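Local coordinates for putative outer membrane protein (LpxR) (Salmonella typhimurium, PDB 3FID) that acts as a zinc-binding outer membrane enzyme that modifies lipopolysaccharide by deacylating its lipid A, at residues A78-N90 with R100-G114. Residues are numbered along the deposited sequence; the frame is centred on the assembly and turned at random.
Sequences AFSAFLHTGLEWN and RLGTDIGVIGPDAGG. With ZN (zinc ion), chain E.
Asp104 and His84 meet at a zinc ion inside the barrel, an example of how a beta hairpin can place metal ligands from two neighbouring strands. The aspartate can be followed outward atom by atom. With CG anti to the carbonyl carbon (chi1 -87°), its side chain leans over the partner strand, and Asp104 CB packs 3.6 Å from Thr85 O. CG lies equally close to that carbonyl. The carboxylate then divides its work: Asp104 OD1 binds the zinc ion at 1.8 Å, while OD2 packs against Gly86 CA and forms a salt bridge with Lys146; a water lies within hydrogen-bonding distance of both Asp104 OD2 and Leu87 O. His84 supplies ND1 to the metal at 2.1 Å, and its ring stands 32° from the carboxylate plane. Its first torsion sets CG between backbone N and carbonyl carbon, folding the imidazole back over Phe82, whose CE2 lies 3.5 Å above the histidine ring. His54 and a water complete the site, and Asp58 takes the bond from His84 NE2.

The two strands are antiparallel neighbours in the wall of an outer membrane beta-barrel. Leu83, Thr85 and Leu87 each exchange two backbone hydrogen bonds with Val107, Ile105 and Thr103, respectively; the side chains of these residues lie on the side away from the metal. Gly86, Gly102 and Gly106 carry no side chain on the metal side.

Farther along that face, Arg100 NH1 reaches Glu88 OE2 at 2.8 Å in a salt bridge, meeting the oxygen on its syn side but 35° out of the carboxylate plane; a weak second bond goes to OE1. Asn90 OD1, hydrogen-bonded to Arg98 NH2, lies 3.2 Å from Arg100 CG, and the guanidinium's NH2 continues to the carbonyls of Asn197 and Leu202.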
ATOM      1  N   ALA A  78       6.289  10.974  13.692  1.00 12.77           N
ATOM      2  CA  ALA A  78       6.024  12.341  13.284  1.00 12.21           C
ATOM      3  C   ALA A  78       5.085  12.331  12.073  1.00 12.65           C
ATOM      4  O   ALA A  78       5.026  11.324  11.358  1.00 12.37           O
ATOM      5  CB  ALA A  78       7.339  12.987  12.873  1.00 12.49           C
ATOM      6  N   PHE A  79       4.410  13.455  11.808  1.00 11.38           N
ATOM      7  CA  PHE A  79       3.770  13.657  10.501  1.00 11.47           C
ATOM      8  C   PHE A  79       4.828  13.522   9.376  1.00 11.10           C
ATOM      9  O   PHE A  79       5.965  14.014   9.492  1.00 11.50           O
ATOM     10  CB  PHE A  79       3.044  15.014  10.429  1.00 11.12           C
ATOM     11  CG  PHE A  79       1.680  15.024  11.098  1.00 11.76           C
ATOM     12  CD1 PHE A  79       0.562  14.461  10.463  1.00 11.98           C
ATOM     13  CD2 PHE A  79       1.509  15.601  12.349  1.00 11.98           C
ATOM     14  CE1 PHE A  79      -0.705  14.462  11.088  1.00 12.94           C
ATOM     15  CE2 PHE A  79       0.248  15.630  13.000  1.00 13.25           C
ATOM     16  CZ  PHE A  79      -0.860  15.066  12.386  1.00 12.01           C
ATOM     17  N   SER A  80       4.466  12.838   8.296  1.00 10.78           N
ATOM     18  CA  SER A  80       5.313  12.784   7.097  1.00 10.90           C
ATOM     19  C   SER A  80       4.479  12.472   5.847  1.00 10.46           C
ATOM     20  O   SER A  80       3.337  12.053   5.938  1.00 10.05           O
ATOM     21  CB  SER A  80       6.462  11.756   7.239  1.00 11.28           C
ATOM     22  OG  SER A  80       5.956  10.421   7.247  1.00 12.48           O
ATOM     23  N   ALA A  81       5.060  12.694   4.679  1.00 10.24           N
ATOM     24  CA  ALA A  81       4.434  12.211   3.445  1.00 10.42           C
ATOM     25  C   ALA A  81       5.479  11.745   2.444  1.00 10.90           C
ATOM     26  O   ALA A  81       6.633  12.186   2.460  1.00 11.15           O
ATOM     27  CB  ALA A  81       3.497  13.283   2.826  1.00 10.20           C
ATOM     28  N   PHE A  82       5.052  10.827   1.591  1.00 10.38           N
ATOM     29  CA  PHE A  82       5.895  10.213   0.583  1.00 10.83           C
ATOM     30  C   PHE A  82       5.193  10.465  -0.760  1.00 10.23           C
ATOM     31  O   PHE A  82       4.086  10.005  -0.968  1.00 10.16           O
ATOM     32  CB  PHE A  82       5.973   8.717   0.910  1.00 11.08           C
ATOM     33  CG  PHE A  82       6.709   7.880  -0.118  1.00 12.04           C
ATOM     34  CD1 PHE A  82       7.805   8.382  -0.820  1.00 11.89           C
ATOM     35  CD2 PHE A  82       6.325   6.553  -0.310  1.00 12.20           C
ATOM     36  CE1 PHE A  82       8.511   7.572  -1.711  1.00 12.72           C
ATOM     37  CE2 PHE A  82       7.007   5.734  -1.217  1.00 11.39           C
ATOM     38  CZ  PHE A  82       8.103   6.253  -1.917  1.00 12.80           C
ATOM     39  N   LEU A  83       5.838  11.222  -1.640  1.00 10.26           N
ATOM     40  CA  LEU A  83       5.296  11.526  -2.979  1.00 10.27           C
ATOM     41  C   LEU A  83       6.176  10.810  -3.996  1.00 10.03           C
ATOM     42  O   LEU A  83       7.390  10.936  -3.949  1.00 10.13           O
ATOM     43  CB  LEU A  83       5.367  13.028  -3.236  1.00 11.50           C
ATOM     44  CG  LEU A  83       4.903  13.526  -4.612  1.00  9.48           C
ATOM     45  CD1 LEU A  83       3.355  13.427  -4.844  1.00 10.63           C
ATOM     46  CD2 LEU A  83       5.381  14.978  -4.656  1.00 11.80           C
ATOM     47  N   HIS A  84       5.582  10.023  -4.887  1.00 10.20           N
ATOM     48  CA  HIS A  84       6.423   9.126  -5.695  1.00 10.70           C
ATOM     49  C   HIS A  84       5.852   8.851  -7.071  1.00 10.88           C
ATOM     50  O   HIS A  84       4.663   8.965  -7.289  1.00 10.74           O
ATOM     51  CB  HIS A  84       6.734   7.813  -4.956  1.00 10.41           C
ATOM     52  CG  HIS A  84       5.541   7.165  -4.304  1.00  9.64           C
ATOM     53  ND1 HIS A  84       5.047   5.941  -4.696  1.00  9.82           N
ATOM     54  CD2 HIS A  84       4.771   7.562  -3.265  1.00  9.20           C
ATOM     55  CE1 HIS A  84       4.027   5.611  -3.919  1.00  7.98           C
ATOM     56  NE2 HIS A  84       3.827   6.592  -3.058  1.00  8.36           N
ATOM     57  N   THR A  85       6.739   8.527  -8.011  1.00 11.31           N
ATOM     58  CA  THR A  85       6.295   8.149  -9.328  1.00 11.40           C
ATOM     59  C   THR A  85       7.225   7.048  -9.766  1.00 11.68           C
ATOM     60  O   THR A  85       8.364   7.015  -9.357  1.00 11.84           O
ATOM     61  CB  THR A  85       6.301   9.354 -10.336  1.00 12.13           C
ATOM     62  OG1 THR A  85       5.845   8.905 -11.619  1.00 12.37           O
ATOM     63  CG2 THR A  85       7.674  10.005 -10.471  1.00 11.10           C
ATOM     64  N   GLY A  86       6.763   6.147 -10.620  1.00 12.66           N
ATOM     65  CA  GLY A  86       7.713   5.182 -11.119  1.00 13.52           C
ATOM     66  C   GLY A  86       7.190   4.344 -12.261  1.00 14.87           C
ATOM     67  O   GLY A  86       6.098   4.566 -12.748  1.00 13.97           O
ATOM     68  N   LEU A  87       7.989   3.349 -12.617  1.00 16.05           N
ATOM     69  CA  LEU A  87       7.700   2.422 -13.686  1.00 17.13           C
ATOM     70  C   LEU A  87       7.933   1.015 -13.157  1.00 17.88           C
ATOM     71  O   LEU A  87       8.815   0.800 -12.308  1.00 17.66           O
ATOM     72  CB  LEU A  87       8.685   2.665 -14.834  1.00 17.93           C
ATOM     73  CG  LEU A  87       8.480   3.927 -15.675  1.00 20.72           C
ATOM     74  CD1 LEU A  87       9.754   4.189 -16.482  1.00 24.91           C
ATOM     75  CD2 LEU A  87       7.241   3.775 -16.578  1.00 21.46           C
ATOM     76  N   GLU A  88       7.176   0.051 -13.674  1.00 18.04           N
ATOM     77  CA  GLU A  88       7.338  -1.333 -13.249  1.00 19.40           C
ATOM     78  C   GLU A  88       7.047  -2.329 -14.371  1.00 19.36           C
ATOM     79  O   GLU A  88       6.083  -2.160 -15.102  1.00 19.42           O
ATOM     80  CB  GLU A  88       6.359  -1.599 -12.123  1.00 19.62           C
ATOM     81  CG  GLU A  88       6.530  -2.910 -11.405  1.00 22.17           C
ATOM     82  CD  GLU A  88       5.314  -3.204 -10.571  1.00 25.22           C
ATOM     83  OE1 GLU A  88       4.347  -3.767 -11.120  1.00 24.76           O
ATOM     84  OE2 GLU A  88       5.319  -2.829  -9.374  1.00 26.28           O
ATOM     85  N   TRP A  89       7.866  -3.377 -14.449  1.00 19.95           N
ATOM     86  CA  TRP A  89       7.646  -4.521 -15.332  1.00 19.98           C
ATOM     87  C   TRP A  89       6.930  -5.619 -14.526  1.00 18.55           C
ATOM     88  O   TRP A  89       7.357  -5.942 -13.430  1.00 18.79           O
ATOM     89  CB  TRP A  89       9.016  -5.002 -15.836  1.00 22.19           C
ATOM     90  CG  TRP A  89       8.965  -6.154 -16.766  1.00 25.12           C
ATOM     91  CD1 TRP A  89       9.313  -7.455 -16.497  1.00 27.85           C
ATOM     92  CD2 TRP A  89       8.573  -6.116 -18.137  1.00 27.26           C
ATOM     93  NE1 TRP A  89       9.141  -8.236 -17.628  1.00 27.59           N
ATOM     94  CE2 TRP A  89       8.685  -7.437 -18.645  1.00 28.16           C
ATOM     95  CE3 TRP A  89       8.121  -5.095 -18.986  1.00 28.94           C
ATOM     96  CZ2 TRP A  89       8.373  -7.761 -19.967  1.00 28.20           C
ATOM     97  CZ3 TRP A  89       7.789  -5.421 -20.311  1.00 28.82           C
ATOM     98  CH2 TRP A  89       7.932  -6.746 -20.790  1.00 27.53           C
ATOM     99  N   ASN A  90       5.833  -6.157 -15.038  1.00 17.54           N
ATOM    100  CA  ASN A  90       5.055  -7.224 -14.361  1.00 17.38           C
ATOM    101  C   ASN A  90       4.859  -8.367 -15.349  1.00 17.71           C
ATOM    102  O   ASN A  90       4.240  -8.162 -16.379  1.00 17.05           O
ATOM    103  CB  ASN A  90       3.683  -6.671 -13.939  1.00 17.64           C
ATOM    104  CG  ASN A  90       2.826  -7.686 -13.163  1.00 17.82           C
ATOM    105  OD1 ASN A  90       3.318  -8.669 -12.625  1.00 18.26           O
ATOM    106  ND2 ASN A  90       1.551  -7.420 -13.091  1.00 16.46           N
ATOM    107  N   ARG A 100       8.120  -9.268 -10.873  1.00 18.22           N
ATOM    108  CA  ARG A 100       7.942  -7.832 -11.043  1.00 18.12           C
ATOM    109  C   ARG A 100       9.229  -7.132 -10.711  1.00 17.62           C
ATOM    110  O   ARG A 100       9.951  -7.547  -9.811  1.00 15.74           O
ATOM    111  CB  ARG A 100       6.850  -7.307 -10.120  1.00 18.92           C
ATOM    112  CG  ARG A 100       5.485  -7.682 -10.555  1.00 21.53           C
ATOM    113  CD  ARG A 100       4.522  -6.621 -10.129  1.00 26.39           C
ATOM    114  NE  ARG A 100       3.881  -7.011  -8.915  1.00 26.64           N
ATOM    115  CZ  ARG A 100       3.553  -6.158  -7.952  1.00 25.32           C
ATOM    116  NH1 ARG A 100       3.812  -4.847  -8.042  1.00 24.04           N
ATOM    117  NH2 ARG A 100       2.985  -6.642  -6.885  1.00 18.60           N
ATOM    118  N   LEU A 101       9.515  -6.060 -11.445  1.00 17.65           N
ATOM    119  CA  LEU A 101      10.739  -5.291 -11.242  1.00 17.95           C
ATOM    120  C   LEU A 101      10.371  -3.841 -11.451  1.00 18.24           C
ATOM    121  O   LEU A 101       9.823  -3.510 -12.484  1.00 17.88           O
ATOM    122  CB  LEU A 101      11.805  -5.698 -12.275  1.00 18.33           C
ATOM    123  CG  LEU A 101      12.521  -7.035 -12.076  1.00 20.45           C
ATOM    124  CD1 LEU A 101      13.307  -7.396 -13.337  1.00 23.30           C
ATOM    125  CD2 LEU A 101      13.433  -6.920 -10.869  1.00 21.64           C
ATOM    126  N   GLY A 102      10.671  -2.979 -10.483  1.00 17.69           N
ATOM    127  CA  GLY A 102      10.255  -1.583 -10.584  1.00 18.51           C
ATOM    128  C   GLY A 102      11.238  -0.605  -9.971  1.00 18.50           C
ATOM    129  O   GLY A 102      12.064  -0.970  -9.124  1.00 17.16           O
ATOM    130  N   THR A 103      11.147   0.645 -10.413  1.00 18.87           N
ATOM    131  CA  THR A 103      11.930   1.735  -9.818  1.00 18.91           C
ATOM    132  C   THR A 103      11.054   2.962  -9.642  1.00 18.51           C
ATOM    133  O   THR A 103      10.368   3.348 -10.592  1.00 18.94           O
ATOM    134  CB  THR A 103      13.150   2.101 -10.691  1.00 19.47           C
ATOM    135  OG1 THR A 103      13.954   0.932 -10.898  1.00 22.44           O
ATOM    136  CG2 THR A 103      14.017   3.162 -10.002  1.00 20.33           C
ATOM    137  N   ASP A 104      11.066   3.546  -8.431  1.00 17.51           N
ATOM    138  CA  ASP A 104      10.427   4.840  -8.135  1.00 16.89           C
ATOM    139  C   ASP A 104      11.475   5.920  -7.945  1.00 16.33           C
ATOM    140  O   ASP A 104      12.579   5.634  -7.492  1.00 15.23           O
ATOM    141  CB  ASP A 104       9.619   4.801  -6.814  1.00 16.59           C
ATOM    142  CG  ASP A 104       8.204   4.325  -7.009  1.00 18.32           C
ATOM    143  OD1 ASP A 104       7.309   4.754  -6.244  1.00 17.01           O
ATOM    144  OD2 ASP A 104       7.976   3.523  -7.952  1.00 18.46           O
ATOM    145  N   ILE A 105      11.104   7.153  -8.261  1.00 15.79           N
ATOM    146  CA  ILE A 105      11.787   8.300  -7.695  1.00 16.13           C
ATOM    147  C   ILE A 105      10.782   9.009  -6.810  1.00 14.58           C
ATOM    148  O   ILE A 105       9.579   9.009  -7.073  1.00 12.97           O
ATOM    149  CB  ILE A 105      12.350   9.243  -8.783  1.00 16.58           C
ATOM    150  CG1 ILE A 105      11.266   9.574  -9.820  1.00 18.10           C
ATOM    151  CG2 ILE A 105      13.589   8.576  -9.406  1.00 18.17           C
ATOM    152  CD1 ILE A 105      11.742  10.472 -11.026  1.00 19.22           C
ATOM    153  N   GLY A 106      11.261   9.564  -5.716  1.00 13.84           N
ATOM    154  CA  GLY A 106      10.376  10.334  -4.888  1.00 13.68           C
ATOM    155  C   GLY A 106      11.056  11.110  -3.790  1.00 13.50           C
ATOM    156  O   GLY A 106      12.307  11.231  -3.732  1.00 13.33           O
ATOM    157  N   VAL A 107      10.210  11.621  -2.907  1.00 13.20           N
ATOM    158  CA  VAL A 107      10.644  12.439  -1.760  1.00 13.03           C
ATOM    159  C   VAL A 107       9.778  12.129  -0.535  1.00 13.16           C
ATOM    160  O   VAL A 107       8.563  11.909  -0.654  1.00 13.31           O
ATOM    161  CB  VAL A 107      10.655  13.980  -2.059  1.00 12.81           C
ATOM    162  CG1 VAL A 107       9.275  14.498  -2.568  1.00 12.61           C
ATOM    163  CG2 VAL A 107      11.183  14.797  -0.818  1.00 12.28           C
ATOM    164  N   ILE A 108      10.429  12.067   0.629  1.00 12.79           N
ATOM    165  CA  ILE A 108       9.727  12.124   1.917  1.00 12.54           C
ATOM    166  C   ILE A 108      10.200  13.414   2.578  1.00 13.15           C
ATOM    167  O   ILE A 108      11.410  13.644   2.679  1.00 13.10           O
ATOM    168  CB  ILE A 108      10.093  10.914   2.815  1.00 12.43           C
ATOM    169  CG1 ILE A 108       9.612   9.598   2.163  1.00 12.25           C
ATOM    170  CG2 ILE A 108       9.493  11.073   4.194  1.00  9.40           C
ATOM    171  CD1 ILE A 108      10.236   8.322   2.767  1.00 13.32           C
ATOM    172  N   GLY A 109       9.263  14.241   3.020  1.00 13.07           N
ATOM    173  CA  GLY A 109       9.603  15.541   3.601  1.00 13.17           C
ATOM    174  C   GLY A 109       8.533  16.545   3.255  1.00 13.43           C
ATOM    175  O   GLY A 109       7.519  16.184   2.638  1.00 13.90           O
ATOM    176  N   PRO A 110       8.704  17.814   3.673  1.00 13.52           N
ATOM    177  CA  PRO A 110       7.725  18.855   3.311  1.00 12.68           C
ATOM    178  C   PRO A 110       7.419  18.937   1.783  1.00 12.78           C
ATOM    179  O   PRO A 110       6.285  19.205   1.396  1.00 13.85           O
ATOM    180  CB  PRO A 110       8.405  20.139   3.792  1.00 13.95           C
ATOM    181  CG  PRO A 110       9.226  19.705   4.917  1.00 13.06           C
ATOM    182  CD  PRO A 110       9.773  18.349   4.547  1.00 12.70           C
ATOM    183  N   ASP A 111       8.415  18.680   0.941  1.00 12.95           N
ATOM    184  CA  ASP A 111       8.256  18.700  -0.527  1.00 14.01           C
ATOM    185  C   ASP A 111       7.251  17.662  -1.054  1.00 13.26           C
ATOM    186  O   ASP A 111       6.739  17.811  -2.160  1.00 12.57           O
ATOM    187  CB  ASP A 111       9.609  18.512  -1.230  1.00 14.06           C
ATOM    188  CG  ASP A 111      10.545  19.707  -1.029  1.00 17.42           C
ATOM    189  OD1 ASP A 111      10.162  20.635  -0.269  1.00 16.07           O
ATOM    190  OD2 ASP A 111      11.657  19.692  -1.614  1.00 17.11           O
ATOM    191  N   ALA A 112       6.948  16.643  -0.243  1.00 12.71           N
ATOM    192  CA  ALA A 112       5.962  15.631  -0.639  1.00 12.10           C
ATOM    193  C   ALA A 112       4.527  16.152  -0.566  1.00 11.21           C
ATOM    194  O   ALA A 112       3.605  15.547  -1.107  1.00 11.85           O
ATOM    195  CB  ALA A 112       6.147  14.360   0.205  1.00 11.21           C
ATOM    196  N   GLY A 113       4.327  17.281   0.131  1.00 11.93           N
ATOM    197  CA  GLY A 113       3.044  18.017   0.119  1.00 11.44           C
ATOM    198  C   GLY A 113       1.955  17.508   1.052  1.00 12.17           C
ATOM    199  O   GLY A 113       0.763  17.776   0.837  1.00 12.14           O
ATOM    200  N   GLY A 114       2.345  16.733   2.064  1.00 12.92           N
ATOM    201  CA  GLY A 114       1.375  16.185   3.037  1.00 12.41           C
ATOM    202  C   GLY A 114       0.604  17.221   3.848  1.00 12.58           C
ATOM    203  O   GLY A 114      -0.621  17.112   3.983  1.00 11.10           O
TER
HETATM  204 ZN    ZN E 299       5.547   4.510  -6.139  1.00 15.36          ZN
HETATM  205  O   HOH W   1       7.711   1.357  -9.654  1.00 23.32           O
HETATM  206  O   HOH W   2       5.281   2.560  -5.013  1.00 12.80           O